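Local coordinates for uncharacterized protein (Candida albicans, PDB 5K04) that probably serves as the auxiliary, non-catalytic subunit of the NatB complex, which acetylates the N-termini of proteins, at residues A[457-460]-A[461-465]; A[516-519]-A[520-524]. All coordinates share one frame; numbering follows the deposited sequence.

Interaction 1 (A[457-460]-A[461-465]); sequences INLD and AWVDI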
loop_
_atom_site.group_PDB
_atom_site.type_symbol
_atom_site.label_atom_id
_atom_site.label_comp_id
_atom_site.label_asym_id
_atom_site.label_seq_id
_atom_site.Cartn_x
_atom_site.Cartn_y
_atom_site.Cartn_z
ATOM N N ILE A 457 9.634 -19.306 -13.426
ATOM C CA ILE A 457 10.360 -18.161 -12.873
ATOM C C ILE A 457 9.393 -17.117 -12.327
ATOM O O ILE A 457 9.608 -16.559 -11.246
ATOM C CB ILE A 457 11.304 -17.567 -13.933
ATOM C CG1 ILE A 457 12.407 -18.578 -14.244
ATOM C CG2 ILE A 457 11.924 -16.268 -13.434
ATOM C CD1 ILE A 457 13.331 -18.140 -15.330
ATOM N N ASN A 458 8.307 -16.850 -13.056
ATOM C CA ASN A 458 7.307 -15.911 -12.563
ATOM C C ASN A 458 6.598 -16.459 -11.323
ATOM O O ASN A 458 6.327 -15.709 -10.374
ATOM C CB ASN A 458 6.306 -15.592 -13.674
ATOM C CG ASN A 458 6.937 -14.817 -14.852
ATOM O OD1 ASN A 458 8.142 -14.505 -14.858
ATOM N ND2 ASN A 458 6.110 -14.511 -15.857
ATOM N N LEU A 459 6.298 -17.766 -11.316
ATOM C CA LEU A 459 5.699 -18.395 -10.141
ATOM C C LEU A 459 6.564 -18.179 -8.898
ATOM O O LEU A 459 6.070 -17.761 -7.847
ATOM C CB LEU A 459 5.494 -19.888 -10.403
ATOM C CG LEU A 459 5.151 -20.742 -9.177
ATOM C CD1 LEU A 459 3.839 -20.289 -8.533
ATOM C CD2 LEU A 459 5.092 -22.231 -9.539
ATOM N N ASP A 460 7.866 -18.449 -9.011
ATOM C CA ASP A 460 8.767 -18.245 -7.882
ATOM C C ASP A 460 8.830 -16.780 -7.475
ATOM O O ASP A 460 8.976 -16.469 -6.289
ATOM C CB ASP A 460 10.159 -18.776 -8.229
ATOM C CG ASP A 460 10.180 -20.302 -8.417
ATOM O OD1 ASP A 460 9.454 -21.005 -7.682
ATOM O OD2 ASP A 460 10.932 -20.790 -9.295
ATOM N N ALA A 461 8.702 -15.868 -8.433
ATOM C CA ALA A 461 8.643 -14.449 -8.094
ATOM C C ALA A 461 7.368 -14.119 -7.322
ATOM O O ALA A 461 7.397 -13.352 -6.350
ATOM C CB ALA A 461 8.744 -13.602 -9.361
ATOM N N TRP A 462 6.239 -14.707 -7.732
ATOM C CA TRP A 462 4.985 -14.484 -7.013
ATOM C C TRP A 462 5.038 -15.025 -5.587
ATOM O O TRP A 462 4.525 -14.395 -4.658
ATOM C CB TRP A 462 3.827 -15.124 -7.765
ATOM C CG TRP A 462 3.372 -14.302 -8.917
ATOM C CD1 TRP A 462 3.546 -14.577 -10.248
ATOM C CD2 TRP A 462 2.669 -13.061 -8.852
ATOM N NE1 TRP A 462 2.982 -13.581 -11.009
ATOM C CE2 TRP A 462 2.445 -12.634 -10.179
ATOM C CE3 TRP A 462 2.207 -12.266 -7.803
ATOM C CZ2 TRP A 462 1.773 -11.460 -10.481
ATOM C CZ3 TRP A 462 1.540 -11.071 -8.109
ATOM C CH2 TRP A 462 1.327 -10.689 -9.433
ATOM N N VAL A 463 5.628 -16.208 -5.401
ATOM C CA VAL A 463 5.796 -16.751 -4.056
ATOM C C VAL A 463 6.638 -15.799 -3.220
ATOM O O VAL A 463 6.378 -15.591 -2.026
ATOM C CB VAL A 463 6.426 -18.157 -4.132
ATOM C CG1 VAL A 463 6.844 -18.649 -2.761
ATOM C CG2 VAL A 463 5.471 -19.144 -4.784
ATOM N N ASP A 464 7.643 -15.181 -3.850
ATOM C CA ASP A 464 8.477 -14.203 -3.160
ATOM C C ASP A 464 7.653 -12.994 -2.731
ATOM O O ASP A 464 7.819 -12.476 -1.620
ATOM C CB ASP A 464 9.628 -13.787 -4.076
ATOM C CG ASP A 464 10.724 -13.070 -3.336
ATOM O OD1 ASP A 464 11.375 -13.710 -2.478
ATOM O OD2 ASP A 464 10.934 -11.866 -3.615
ATOM N N ILE A 465 6.738 -12.554 -3.595
ATOM C CA ILE A 465 5.804 -11.496 -3.240
ATOM C C ILE A 465 4.925 -11.925 -2.070
ATOM O O ILE A 465 4.685 -11.145 -1.139
ATOM C CB ILE A 465 4.977 -11.101 -4.479
ATOM C CG1 ILE A 465 5.886 -10.457 -5.522
ATOM C CG2 ILE A 465 3.875 -10.142 -4.119
ATOM C CD1 ILE A 465 5.194 -10.030 -6.778
#
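The indole of Trp462 folds back along the helix towards Asn458, whose backbone O lies 3.0 Å from Trp462 CD1, approaching obliquely. Leu459 N sits at the ring's edge, near its plane. Beyond this stretch the ring packs on Lys514 and Ile515 of helix 506-521 and on Leu449 and Thr452 of a loop. A chi1 of -79° sets CG beside the backbone N and turns the ring toward the start of the helix, bringing CD1 of the pyrrole ring against the preceding turn. The other flat group, the amide of Asn458, is turned to the loop ahead of the helix, where its ND2 is hydrogen-bonded to Asn453 O. Asn458 O is itself gripped by Trp462 N at 2.8 Å. Next to it, Val463 N approaches Leu459 O at 2.9 Å in a fairly straight bond, N-H...O 164°. The side chains of Leu459 and Val463 meet lightly, CD1 to CG2 4.2 Å, and both also touch Tyr527. The hydroxyl of Tyr527 is hydrogen-bonded to Asp460 OD1, tying the more open flank to helix 525-537. The backbone bonds and the Leu459-Val463 and Asn458-Trp462 contacts are the i to i+4 pattern of the opening turns of alpha-helix 456-485, in an all-helical subunit whose sequence family belongs to the TPR clan.

Interaction 2 (A[516-519]-A[520-524]); sequences LQIS and TILGT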
loop_
_atom_site.group_PDB
_atom_site.type_symbol
_atom_site.label_atom_id
_atom_site.label_comp_id
_atom_site.label_asym_id
_atom_site.label_seq_id
_atom_site.Cartn_x
_atom_site.Cartn_y
_atom_site.Cartn_z
ATOM N N LEU A 516 -1.855 -19.857 -7.566
ATOM C CA LEU A 516 -2.649 -21.050 -7.822
ATOM C C LEU A 516 -2.750 -21.317 -9.319
ATOM O O LEU A 516 -2.514 -22.436 -9.777
ATOM C CB LEU A 516 -4.030 -20.884 -7.195
ATOM C CG LEU A 516 -4.022 -20.908 -5.668
ATOM C CD1 LEU A 516 -5.346 -20.394 -5.096
ATOM C CD2 LEU A 516 -3.730 -22.325 -5.219
ATOM N N GLN A 517 -3.035 -20.273 -10.099
ATOM C CA GLN A 517 -3.243 -20.439 -11.534
ATOM C C GLN A 517 -2.003 -21.007 -12.207
ATOM O O GLN A 517 -2.083 -21.979 -12.966
ATOM C CB GLN A 517 -3.628 -19.095 -12.167
ATOM C CG GLN A 517 -3.662 -19.145 -13.697
ATOM C CD GLN A 517 -4.128 -17.849 -14.317
ATOM O OE1 GLN A 517 -3.328 -16.937 -14.552
ATOM N NE2 GLN A 517 -5.433 -17.757 -14.591
ATOM N N ILE A 518 -0.843 -20.397 -11.946
ATOM C CA ILE A 518 0.404 -20.851 -12.555
ATOM C C ILE A 518 0.772 -22.238 -12.040
ATOM O O ILE A 518 1.199 -23.112 -12.810
ATOM C CB ILE A 518 1.507 -19.802 -12.291
ATOM C CG1 ILE A 518 1.033 -18.425 -12.795
ATOM C CG2 ILE A 518 2.850 -20.181 -12.948
ATOM C CD1 ILE A 518 1.986 -17.306 -12.436
ATOM N N SER A 519 0.577 -22.475 -10.737
ATOM C CA SER A 519 0.809 -23.808 -10.183
ATOM C C SER A 519 0.014 -24.881 -10.923
ATOM O O SER A 519 0.548 -25.956 -11.209
ATOM C CB SER A 519 0.467 -23.838 -8.689
ATOM O OG SER A 519 1.519 -23.285 -7.931
ATOM N N THR A 520 -1.273 -24.622 -11.224
ATOM C CA THR A 520 -2.071 -25.671 -11.866
ATOM C C THR A 520 -1.777 -25.780 -13.357
ATOM O O THR A 520 -1.870 -26.871 -13.922
ATOM C CB THR A 520 -3.584 -25.456 -11.649
ATOM O OG1 THR A 520 -4.068 -24.427 -12.509
ATOM C CG2 THR A 520 -3.890 -25.088 -10.211
ATOM N N ILE A 521 -1.404 -24.676 -14.000
ATOM C CA ILE A 521 -1.051 -24.716 -15.417
ATOM C C ILE A 521 0.233 -25.504 -15.618
ATOM O O ILE A 521 0.282 -26.451 -16.406
ATOM C CB ILE A 521 -0.933 -23.291 -15.974
ATOM C CG1 ILE A 521 -2.329 -22.693 -16.145
ATOM C CG2 ILE A 521 -0.164 -23.292 -17.264
ATOM C CD1 ILE A 521 -2.300 -21.218 -16.416
ATOM N N LEU A 522 1.299 -25.103 -14.929
ATOM C CA LEU A 522 2.428 -25.997 -14.735
ATOM C C LEU A 522 1.969 -27.163 -13.862
ATOM O O LEU A 522 0.848 -27.186 -13.360
ATOM C CB LEU A 522 3.605 -25.245 -14.099
ATOM C CG LEU A 522 3.901 -23.833 -14.642
ATOM C CD1 LEU A 522 4.999 -23.137 -13.835
ATOM C CD2 LEU A 522 4.249 -23.836 -16.143
ATOM N N GLY A 523 2.814 -28.156 -13.689
ATOM C CA GLY A 523 2.338 -29.275 -12.897
ATOM C C GLY A 523 2.814 -29.269 -11.461
ATOM O O GLY A 523 2.897 -30.326 -10.830
ATOM N N THR A 524 3.101 -28.083 -10.924
ATOM C CA THR A 524 3.891 -27.940 -9.698
ATOM C C THR A 524 2.974 -27.931 -8.482
ATOM O O THR A 524 2.449 -26.887 -8.088
ATOM C CB THR A 524 4.728 -26.669 -9.766
ATOM O OG1 THR A 524 3.874 -25.535 -9.585
ATOM C CG2 THR A 524 5.391 -26.560 -11.130
#
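Gln517 and Ile521 run alongside each other on one flank of the helix, and Ile518 and Leu522 do the same on another. In the first pair the methylene CG of Gln517 rests against Ile521 CD1 at 3.7 Å. The glutamine chain is stretched beyond CG, which carries its amide past the isoleucine to helix 661-682, where NE2 is hydrogen-bonded to Glu671 OE1. In the second pair Ile518 CG2 meets Leu522 CD1 at 3.8 Å. Ile518 CG2, anti to its own N because chi1 of -55° sets CG1 beside that N, is thereby laid alongside Leu522. Under the side chains the backbone is closely knit: Thr520 N bonds to Leu516 O at 2.9 Å, and Leu522 N to Ile518 O at the same length. Together they form the last turn of helix 506-521, one of the many helices of this all-helical subunit, consistent with its TPR-clan family, and Leu522 is where the chain leaves helical geometry. From there the grip slackens. Thr524 N reaches back to Ser519 O in a weak bond of 3.3 Å, bent to 133° at the hydrogen. Thr524 OG1 turns in over Ser519, 3.6 Å from Ser519 CA, and is buried with no polar partner anywhere in the model. Ser519 OG lies 3.7 Å from Thr524 OG1 and makes a weak hydrogen bond to Ile515 O in the preceding turn. Thr520 is partly open to solvent, yet its OG1 is hydrogen-bonded to Tyr581 OH of helix 571-584. Gly523 is exposed and hardly touches the preceding helical turn.

How the interactions relate
Interaction 1, at the start of helix 456-485, precedes interaction 2, at the end of helix 506-521, and helix 489-503 lies between them in the chain. Their centres are about 12 Å apart and the two touch directly. Leu459 is central to this packing: Leu459 CB lies 3.7 Å from Ile518 CG2, and its CD2 3.5 Å from Thr524 OG1. Beside it, Trp462 CD1 meets Ile518 CD1 at 3.8 Å. Tyr527 of helix 525-537 touches residues of both. One helix beginning is thus packed against another helix end, both in the part of the chain assigned to the NatB non-catalytic subunit family, joining helices separated by helix 489-503 through a largely apolar interface.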